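Local coordinates for peroxidase (Cellulomonas bogoriensis 69B4 = DSM 16987, PDB 6QZO), which binds heme b and probably uses hydrogen peroxide to oxidise its substrates, at residues 44-49 and 181-186; 96-101 and 148-153; 288-293 and 347-352. All blocks are in the same frame, centred on the assembly; numbering follows the deposited sequence.

Overall arrangement
The three contacts illustrate how a DyP-type peroxidase divides its work between two related halves, each built on a four-stranded antiparallel sheet with ferredoxin-like strand order 2-3-1-4, as in the dimeric alpha-beta barrel superfamily. Interactions 1 and 2 belong to the N-terminal sheet, where strands 47-55 and 143-149 are neighbours; their centres are 9 Å apart, and both touch the second subunit. Along the chain, 96-101 and 148-153 both fall between the two segments of interaction 1. Interaction 3 follows later, in the C-terminal half, with its centre 30 Å from that of interaction 1 and 36 Å from that of interaction 2. Subunit pairing and heme ligation are thus handled at separate places.

Interaction 1: residues 44-49 and 181-186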
loop_
_atom_site.group_PDB
_atom_site.type_symbol
_atom_site.label_atom_id
_atom_site.label_comp_id
_atom_site.label_asym_id
_atom_site.label_seq_id
_atom_site.Cartn_x
_atom_site.Cartn_y
_atom_site.Cartn_z
ATOM N N PRO A 44 4.213 9.212 14.249
ATOM C CA PRO A 44 4.154 8.546 12.949
ATOM C C PRO A 44 2.724 8.320 12.464
ATOM O O PRO A 44 1.900 7.755 13.170
ATOM C CB PRO A 44 4.919 7.233 13.184
ATOM C CG PRO A 44 5.804 7.526 14.372
ATOM C CD PRO A 44 4.983 8.449 15.238
ATOM N N PRO A 45 2.374 8.803 11.254
ATOM C CA PRO A 45 1.067 8.538 10.661
ATOM C C PRO A 45 1.064 7.177 9.946
ATOM O O PRO A 45 2.078 6.513 9.940
ATOM C CB PRO A 45 0.952 9.704 9.673
ATOM C CG PRO A 45 2.360 9.847 9.157
ATOM C CD PRO A 45 3.227 9.627 10.368
ATOM N N SER A 46 -0.055 6.824 9.319
ATOM C CA SER A 46 -0.352 5.450 8.838
ATOM C C SER A 46 0.607 5.008 7.727
ATOM O O SER A 46 0.946 3.800 7.706
ATOM C CB SER A 46 -1.784 5.348 8.410
ATOM O OG SER A 46 -2.654 5.528 9.513
ATOM N N PHE A 47 1.024 5.898 6.819
ATOM C CA PHE A 47 1.744 5.474 5.587
ATOM C C PHE A 47 3.054 6.236 5.390
ATOM O O PHE A 47 3.179 7.390 5.865
ATOM C CB PHE A 47 0.827 5.607 4.374
ATOM C CG PHE A 47 -0.506 4.954 4.614
ATOM C CD1 PHE A 47 -0.582 3.586 4.836
ATOM C CD2 PHE A 47 -1.659 5.708 4.716
ATOM C CE1 PHE A 47 -1.799 2.978 5.111
ATOM C CE2 PHE A 47 -2.878 5.095 4.977
ATOM C CZ PHE A 47 -2.946 3.732 5.182
ATOM N N ILE A 48 3.978 5.574 4.682
ATOM C CA ILE A 48 5.337 6.067 4.326
ATOM C C ILE A 48 5.708 5.614 2.913
ATOM O O ILE A 48 5.422 4.460 2.550
ATOM C CB ILE A 48 6.403 5.570 5.320
ATOM C CG1 ILE A 48 7.726 6.293 5.106
ATOM C CG2 ILE A 48 6.573 4.052 5.258
ATOM C CD1 ILE A 48 8.645 6.211 6.308
ATOM N N ALA A 49 6.361 6.503 2.170
ATOM C CA ALA A 49 7.124 6.167 0.952
ATOM C C ALA A 49 8.482 6.839 1.102
ATOM O O ALA A 49 8.498 8.061 1.235
ATOM C CB ALA A 49 6.396 6.627 -0.284
ATOM N N ARG A 181 -1.362 0.832 11.257
ATOM C CA ARG A 181 -2.845 0.835 11.244
ATOM C C ARG A 181 -3.328 2.186 10.693
ATOM O O ARG A 181 -2.526 3.131 10.608
ATOM C CB ARG A 181 -3.356 0.425 12.628
ATOM C CG ARG A 181 -3.024 -1.020 12.953
ATOM C CD ARG A 181 -4.152 -1.737 13.645
ATOM N NE ARG A 181 -3.869 -3.161 13.873
ATOM C CZ ARG A 181 -4.444 -4.189 13.251
ATOM N NH1 ARG A 181 -5.359 -4.005 12.306
ATOM N NH2 ARG A 181 -4.081 -5.418 13.570
ATOM N N SER A 182 -4.566 2.213 10.205
ATOM C CA SER A 182 -5.201 3.394 9.579
ATOM C C SER A 182 -5.529 4.432 10.646
ATOM O O SER A 182 -5.580 4.126 11.835
ATOM C CB SER A 182 -6.404 2.958 8.799
ATOM O OG SER A 182 -5.984 2.196 7.663
ATOM N N PRO A 183 -5.740 5.710 10.271
ATOM C CA PRO A 183 -6.159 6.719 11.251
ATOM C C PRO A 183 -7.454 6.307 11.953
ATOM O O PRO A 183 -8.343 5.815 11.286
ATOM C CB PRO A 183 -6.352 7.988 10.411
ATOM C CG PRO A 183 -6.541 7.458 9.016
ATOM C CD PRO A 183 -5.608 6.267 8.919
ATOM N N GLY A 184 -7.524 6.548 13.261
ATOM C CA GLY A 184 -8.673 6.221 14.124
ATOM C C GLY A 184 -8.663 4.757 14.520
ATOM O O GLY A 184 -9.610 4.325 15.189
ATOM N N ILE A 185 -7.637 4.011 14.111
ATOM C CA ILE A 185 -7.481 2.563 14.430
ATOM C C ILE A 185 -6.203 2.373 15.248
ATOM O O ILE A 185 -5.112 2.580 14.716
ATOM C CB ILE A 185 -7.498 1.685 13.165
ATOM C CG1 ILE A 185 -8.786 1.880 12.366
ATOM C CG2 ILE A 185 -7.280 0.222 13.530
ATOM C CD1 ILE A 185 -8.860 1.030 11.115
ATOM N N SER A 186 -6.392 2.034 16.519
ATOM C CA SER A 186 -5.344 1.719 17.521
ATOM C C SER A 186 -5.198 0.198 17.623
ATOM O O SER A 186 -6.212 -0.526 17.427
ATOM C CB SER A 186 -5.679 2.356 18.849
ATOM O OG SER A 186 -5.669 3.762 18.692
#
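Ser46 makes the one hydrogen bond that crosses between 44-49 and 181-186, an example of a side chain fastening a loop to the start of a strand. Its OG donates to Arg181 O at 2.6 Å, in the carbonyl plane and on a lone pair, with a C=O...donor angle of 133°. The hydroxyl lies anti to its own carbonyl carbon (chi1 -65°), which turns it to the loop. With an alanine in place of Ser46, the carbonyl of Arg181 would probably lose its mate across the contact and the loop would be less firmly tied to the strand.

Packing gathers partly round the same oxygen. Pro183 CD approaches Ser46 OG at 3.1 Å, and since Pro183 N has no hydrogen to offer, the proline meets the hydroxyl through its ring carbon. The Phe47 ring makes a separate set of contacts: Ser46 CB rests 3.6 Å above its plane, over its centre, and Phe47 CZ comes within 4.2 Å of Ser182 OG.

Within the loop, Ser182 to Ile185 form a type II turn closed by Ile185 N to Ser182 O at 3.1 Å. Polar ends reach across the subunit interface: Arg181 NH1 forms a salt bridge with Asp151 and a hydrogen bond with Thr154 of the second subunit, and Ser182 OG bonds to Asp150 O of that subunit.

In the ferredoxin-like sheet of the N-terminal half, strand 47-55 begins at Phe47, between 143-149 and the edge strand 170-179 that leads into the loop; helix 152-165 packs on Phe47 through Leu155, and strand 306-314 touches Pro44 and Pro45.

Interaction 2: residues 96-101 and 148-153; sequences PAALTV and CADDRT
Thr100 and Cys148 face each other as an antiparallel hydrogen-bonded pair, their side chains on the same face of the sheet, where edge strand 100-105 of the ferredoxin-like sheet joins the end of strand 143-149. Thr100 OG1 sits between its backbone N and carbonyl carbon (chi1 61°), which brings it to 3.3 Å from Cys148 CB. Between the two backbones, Thr100 N donates to Cys148 O at 2.9 Å, and Cys148 N returns a bond to Thr100 O at 3.0 Å.

Leu99 starts away from the partner, yet its end comes back: CD1 reaches Ala149 CB at 4.0 Å in apolar contact. Its CA-H also points at Cys148 O, so that carbonyl receives both this weak contact and the amide of Thr100.

Farther along, a type I' turn from Pro96 to Leu99 presents Ala97 to the end of the strand. Ala97 CB meets Asp151 CB at 3.7 Å, methyl against methylene, while Ala97 O accepts from Asp150 N at 2.9 Å in an almost straight bond (178°). The carboxylate of Asp151 leads away from the alanine: OD1 takes a weak capping bond from Thr153 N at 3.0 Å, and OD2 accepts from Ser182 N of the second subunit.

The chemistry is thus divided. Backbone bonds and small apolar groups join the segments, while the carboxylates turn to other partners: Asp150 OD1 holds Ser46 N, and Asp151 serves as N-cap of helix 152-165.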
loop_
_atom_site.group_PDB
_atom_site.type_symbol
_atom_site.label_atom_id
_atom_site.label_comp_id
_atom_site.label_asym_id
_atom_site.label_seq_id
_atom_site.Cartn_x
_atom_site.Cartn_y
_atom_site.Cartn_z
ATOM N N PRO A 96 -4.602 17.324 3.134
ATOM C CA PRO A 96 -3.213 17.187 3.570
ATOM C C PRO A 96 -2.953 15.905 4.375
ATOM O O PRO A 96 -1.886 15.377 4.244
ATOM C CB PRO A 96 -2.960 18.458 4.395
ATOM C CG PRO A 96 -4.326 18.837 4.898
ATOM C CD PRO A 96 -5.280 18.460 3.781
ATOM N N ALA A 97 -3.899 15.474 5.210
ATOM C CA ALA A 97 -3.833 14.186 5.941
ATOM C C ALA A 97 -2.485 14.043 6.679
ATOM O O ALA A 97 -1.847 12.969 6.567
ATOM C CB ALA A 97 -4.034 13.051 4.963
ATOM N N ALA A 98 -2.074 15.079 7.411
ATOM C CA ALA A 98 -0.840 15.120 8.236
ATOM C C ALA A 98 0.417 14.892 7.379
ATOM O O ALA A 98 1.413 14.408 7.925
ATOM C CB ALA A 98 -0.948 14.109 9.350
ATOM N N LEU A 99 0.387 15.247 6.092
ATOM C CA LEU A 99 1.537 15.027 5.174
ATOM C C LEU A 99 2.793 15.660 5.785
ATOM O O LEU A 99 2.702 16.829 6.203
ATOM C CB LEU A 99 1.262 15.651 3.806
ATOM C CG LEU A 99 2.366 15.462 2.764
ATOM C CD1 LEU A 99 2.616 13.989 2.499
ATOM C CD2 LEU A 99 1.992 16.173 1.463
ATOM N N THR A 100 3.899 14.902 5.813
ATOM C CA THR A 100 5.280 15.399 6.027
ATOM C C THR A 100 6.178 14.892 4.896
ATOM O O THR A 100 5.901 13.797 4.360
ATOM C CB THR A 100 5.870 14.946 7.373
ATOM O OG1 THR A 100 5.943 13.518 7.423
ATOM C CG2 THR A 100 5.085 15.456 8.558
ATOM N N VAL A 101 7.180 15.692 4.537
ATOM C CA VAL A 101 8.310 15.310 3.648
ATOM C C VAL A 101 9.569 15.616 4.437
ATOM O O VAL A 101 9.674 16.769 4.913
ATOM C CB VAL A 101 8.288 16.077 2.314
ATOM C CG1 VAL A 101 9.421 15.648 1.382
ATOM C CG2 VAL A 101 6.946 15.919 1.619
ATOM N N CYS A 148 5.398 10.878 4.357
ATOM C CA CYS A 148 4.503 10.255 5.359
ATOM C C CYS A 148 3.147 10.952 5.342
ATOM O O CYS A 148 3.150 12.195 5.291
ATOM C CB CYS A 148 5.084 10.389 6.755
ATOM S SG CYS A 148 6.533 9.346 6.992
ATOM N N ALA A 149 2.062 10.181 5.437
ATOM C CA ALA A 149 0.678 10.705 5.503
ATOM C C ALA A 149 -0.292 9.647 6.032
ATOM O O ALA A 149 0.030 8.446 6.001
ATOM C CB ALA A 149 0.245 11.213 4.152
ATOM N N ASP A 150 -1.452 10.100 6.492
ATOM C CA ASP A 150 -2.552 9.244 7.001
ATOM C C ASP A 150 -3.487 8.850 5.856
ATOM O O ASP A 150 -4.559 8.300 6.163
ATOM C CB ASP A 150 -3.329 9.961 8.110
ATOM C CG ASP A 150 -2.735 9.770 9.483
ATOM O OD1 ASP A 150 -2.079 8.718 9.692
ATOM O OD2 ASP A 150 -2.933 10.668 10.328
ATOM N N ASP A 151 -3.108 9.121 4.605
ATOM C CA ASP A 151 -3.930 8.803 3.406
ATOM C C ASP A 151 -3.030 8.470 2.216
ATOM O O ASP A 151 -2.112 9.231 1.943
ATOM C CB ASP A 151 -4.863 9.958 3.047
ATOM C CG ASP A 151 -5.850 9.565 1.962
ATOM O OD1 ASP A 151 -5.485 9.664 0.773
ATOM O OD2 ASP A 151 -6.957 9.087 2.322
ATOM N N ARG A 152 -3.345 7.385 1.504
ATOM C CA ARG A 152 -2.501 6.777 0.448
ATOM C C ARG A 152 -2.623 7.569 -0.860
ATOM O O ARG A 152 -1.646 7.585 -1.633
ATOM C CB ARG A 152 -2.866 5.311 0.274
ATOM C CG ARG A 152 -1.840 4.535 -0.516
ATOM C CD ARG A 152 -0.447 4.453 0.066
ATOM N NE ARG A 152 0.255 3.700 -0.949
ATOM C CZ ARG A 152 0.760 4.170 -2.104
ATOM N NH1 ARG A 152 0.660 5.446 -2.451
ATOM N NH2 ARG A 152 1.329 3.319 -2.936
ATOM N N THR A 153 -3.763 8.188 -1.119
ATOM C CA THR A 153 -3.966 9.039 -2.322
ATOM C C THR A 153 -3.150 10.323 -2.157
ATOM O O THR A 153 -2.469 10.705 -3.113
ATOM C CB THR A 153 -5.453 9.313 -2.572
ATOM O OG1 THR A 153 -6.070 8.046 -2.761
ATOM C CG2 THR A 153 -5.695 10.197 -3.772
#

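Interaction 3: residues 288-293 and 347-352. With HEM (protoporphyrin IX containing Fe), chain I.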
loop_
_atom_site.group_PDB
_atom_site.type_symbol
_atom_site.label_atom_id
_atom_site.label_comp_id
_atom_site.label_asym_id
_atom_site.label_seq_id
_atom_site.Cartn_x
_atom_site.Cartn_y
_atom_site.Cartn_z
ATOM N N ASP A 288 16.750 -14.530 27.474
ATOM C CA ASP A 288 17.905 -15.280 26.916
ATOM C C ASP A 288 19.106 -14.333 26.781
ATOM O O ASP A 288 18.892 -13.114 26.559
ATOM C CB ASP A 288 17.525 -15.918 25.580
ATOM C CG ASP A 288 18.435 -17.056 25.163
ATOM O OD1 ASP A 288 19.506 -16.765 24.606
ATOM O OD2 ASP A 288 18.078 -18.228 25.429
ATOM N N LEU A 289 20.319 -14.876 26.882
ATOM C CA LEU A 289 21.593 -14.118 26.721
ATOM C C LEU A 289 21.657 -13.514 25.314
ATOM O O LEU A 289 22.348 -12.501 25.148
ATOM C CB LEU A 289 22.800 -15.036 26.975
ATOM C CG LEU A 289 23.148 -15.329 28.434
ATOM C CD1 LEU A 289 24.404 -16.192 28.531
ATOM C CD2 LEU A 289 23.346 -14.053 29.248
ATOM N N GLU A 290 20.945 -14.099 24.344
ATOM C CA GLU A 290 20.977 -13.708 22.909
ATOM C C GLU A 290 19.603 -13.200 22.456
ATOM O O GLU A 290 19.391 -13.068 21.248
ATOM C CB GLU A 290 21.456 -14.908 22.095
ATOM C CG GLU A 290 22.939 -15.177 22.305
ATOM C CD GLU A 290 23.512 -16.336 21.523
ATOM O OE1 GLU A 290 22.711 -17.148 20.990
ATOM O OE2 GLU A 290 24.747 -16.383 21.411
ATOM N N ALA A 291 18.715 -12.905 23.400
ATOM C CA ALA A 291 17.378 -12.305 23.163
ATOM C C ALA A 291 17.572 -10.907 22.568
ATOM O O ALA A 291 18.498 -10.204 23.017
ATOM C CB ALA A 291 16.588 -12.241 24.440
ATOM N N HIS A 292 16.716 -10.525 21.622
ATOM C CA HIS A 292 16.842 -9.278 20.828
ATOM C C HIS A 292 17.030 -8.080 21.766
ATOM O O HIS A 292 17.908 -7.258 21.500
ATOM C CB HIS A 292 15.634 -9.112 19.887
ATOM C CG HIS A 292 15.723 -7.933 18.970
ATOM N ND1 HIS A 292 16.728 -7.797 18.036
ATOM C CD2 HIS A 292 14.925 -6.843 18.833
ATOM C CE1 HIS A 292 16.556 -6.666 17.370
ATOM N NE2 HIS A 292 15.443 -6.055 17.835
ATOM N N ILE A 293 16.209 -7.964 22.805
ATOM C CA ILE A 293 16.141 -6.706 23.605
ATOM C C ILE A 293 17.315 -6.671 24.588
ATOM O O ILE A 293 17.626 -5.578 25.092
ATOM C CB ILE A 293 14.781 -6.544 24.313
ATOM C CG1 ILE A 293 14.587 -7.549 25.451
ATOM C CG2 ILE A 293 13.656 -6.589 23.297
ATOM C CD1 ILE A 293 13.469 -7.187 26.384
ATOM N N ASP A 347 24.843 -8.239 15.037
ATOM C CA ASP A 347 25.558 -9.093 14.057
ATOM C C ASP A 347 26.287 -10.205 14.818
ATOM O O ASP A 347 26.254 -11.330 14.339
ATOM C CB ASP A 347 26.545 -8.300 13.192
ATOM C CG ASP A 347 27.333 -9.178 12.240
ATOM O OD1 ASP A 347 26.709 -9.824 11.391
ATOM O OD2 ASP A 347 28.565 -9.215 12.371
ATOM N N ALA A 348 26.931 -9.880 15.946
ATOM C CA ALA A 348 27.768 -10.819 16.734
ATOM C C ALA A 348 26.883 -11.921 17.337
ATOM O O ALA A 348 27.301 -13.092 17.294
ATOM C CB ALA A 348 28.551 -10.083 17.793
ATOM N N ALA A 349 25.701 -11.578 17.858
ATOM C CA ALA A 349 24.723 -12.545 18.405
ATOM C C ALA A 349 23.349 -11.894 18.590
ATOM O O ALA A 349 23.257 -10.860 19.262
ATOM C CB ALA A 349 25.230 -13.124 19.708
ATOM N N ASP A 350 22.319 -12.520 18.022
ATOM C CA ASP A 350 20.885 -12.177 18.205
ATOM C C ASP A 350 20.053 -13.355 17.683
ATOM O O ASP A 350 20.223 -13.706 16.511
ATOM C CB ASP A 350 20.534 -10.860 17.500
ATOM C CG ASP A 350 19.108 -10.403 17.741
ATOM O OD1 ASP A 350 18.369 -11.111 18.453
ATOM O OD2 ASP A 350 18.731 -9.350 17.195
ATOM N N LEU A 351 19.195 -13.946 18.520
ATOM C CA LEU A 351 18.338 -15.102 18.124
ATOM C C LEU A 351 17.480 -14.721 16.905
ATOM O O LEU A 351 17.270 -15.573 16.027
ATOM C CB LEU A 351 17.464 -15.500 19.314
ATOM C CG LEU A 351 18.179 -16.223 20.456
ATOM C CD1 LEU A 351 17.186 -16.501 21.578
ATOM C CD2 LEU A 351 18.843 -17.518 19.978
ATOM N N LEU A 352 17.035 -13.466 16.845
ATOM C CA LEU A 352 16.153 -12.901 15.791
ATOM C C LEU A 352 16.812 -13.001 14.403
ATOM O O LEU A 352 16.066 -13.083 13.406
ATOM C CB LEU A 352 15.855 -11.442 16.146
ATOM C CG LEU A 352 14.863 -10.725 15.231
ATOM C CD1 LEU A 352 13.510 -11.411 15.252
ATOM C CD2 LEU A 352 14.702 -9.277 15.622
HETATM C CHA HEM I . 13.387 -3.659 20.235
HETATM C CHB HEM I . 11.635 -6.197 16.540
HETATM C CHC HEM I . 15.571 -5.125 13.953
HETATM C CHD HEM I . 17.130 -2.251 17.496
HETATM C C1A HEM I . 12.598 -4.462 19.458
HETATM C C2A HEM I . 11.420 -5.120 19.918
HETATM C C3A HEM I . 10.940 -5.845 18.875
HETATM C C4A HEM I . 11.793 -5.611 17.775
HETATM C CMA HEM I . 9.710 -6.733 18.859
HETATM C CAA HEM I . 10.837 -5.082 21.319
HETATM C CBA HEM I . 9.841 -3.945 21.542
HETATM C CGA HEM I . 10.575 -2.645 21.597
HETATM O O1A HEM I . 10.691 -2.003 20.516
HETATM O O2A HEM I . 11.061 -2.241 22.691
HETATM C C1B HEM I . 12.583 -6.112 15.527
HETATM C C2B HEM I . 12.414 -6.783 14.286
HETATM C C3B HEM I . 13.530 -6.493 13.539
HETATM C C4B HEM I . 14.359 -5.633 14.393
HETATM C CMB HEM I . 11.214 -7.635 13.879
HETATM C CAB HEM I . 13.877 -6.843 12.147
HETATM C CBB HEM I . 13.010 -7.351 11.272
HETATM C C1C HEM I . 16.342 -4.241 14.672
HETATM C C2C HEM I . 17.549 -3.712 14.218
HETATM C C3C HEM I . 18.036 -2.885 15.204
HETATM C C4C HEM I . 17.076 -2.917 16.292
HETATM C CMC HEM I . 18.256 -3.959 12.914
HETATM C CAC HEM I . 19.325 -2.205 14.912
HETATM C CBC HEM I . 19.952 -1.376 15.701
HETATM C C1D HEM I . 16.202 -2.424 18.543
HETATM C C2D HEM I . 16.326 -1.713 19.829
HETATM C C3D HEM I . 15.299 -2.118 20.599
HETATM C C4D HEM I . 14.548 -3.068 19.761
HETATM C CMD HEM I . 17.392 -0.735 20.294
HETATM C CAD HEM I . 14.997 -1.665 22.032
HETATM C CBD HEM I . 15.704 -2.581 23.054
HETATM C CGD HEM I . 15.523 -2.198 24.519
HETATM O O1D HEM I . 16.201 -1.278 25.025
HETATM O O2D HEM I . 14.716 -2.820 25.266
HETATM N NA HEM I . 12.810 -4.772 18.147
HETATM N NB HEM I . 13.742 -5.454 15.550
HETATM N NC HEM I . 16.061 -3.772 15.921
HETATM N ND HEM I . 15.122 -3.217 18.563
HETATM FE FE HEM I . 14.477 -4.325 17.172
#
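His292, the axial ligand of the heme iron, meets Asp350 and Leu352 before it reaches the metal. CB passes 3.7 Å from Asp350 OD1, and CG lies anti to the backbone N (chi1 -176°), sending the ring to the porphyrin; CG itself packs against Leu352 CD2. ND1 donates to Asp350 OD2 at 2.7 Å: the oxygen is met on its syn side, almost in the imidazole plane, with ring and carboxylate 17° apart. Leu352 CD2 covers one ring face in a CH-pi contact, 3.6 Å from the centroid, and also touches the porphyrin at C2B. His292 CD2 nears porphyrin NA and His292 CE1 nears NC, and NE2 binds the iron at 2.1 Å.

Asp350 is steadied in turn: OD1 accepts from Leu352 N at 3.1 Å in an Asx turn. Its bond to ND1 fixes the rotation of the imidazole about its axis, as in the proximal histidine-aspartate pairs of heme peroxidases. Next to Asp350 in the chain, Leu351 N donates to Glu290 O at 2.9 Å.

His292 opens helix 292-296, while Asp350 follows helix 340-348 and precedes strand 356-366; helix 248-255 packs against both segments, Ile255 touching His292 and Leu352.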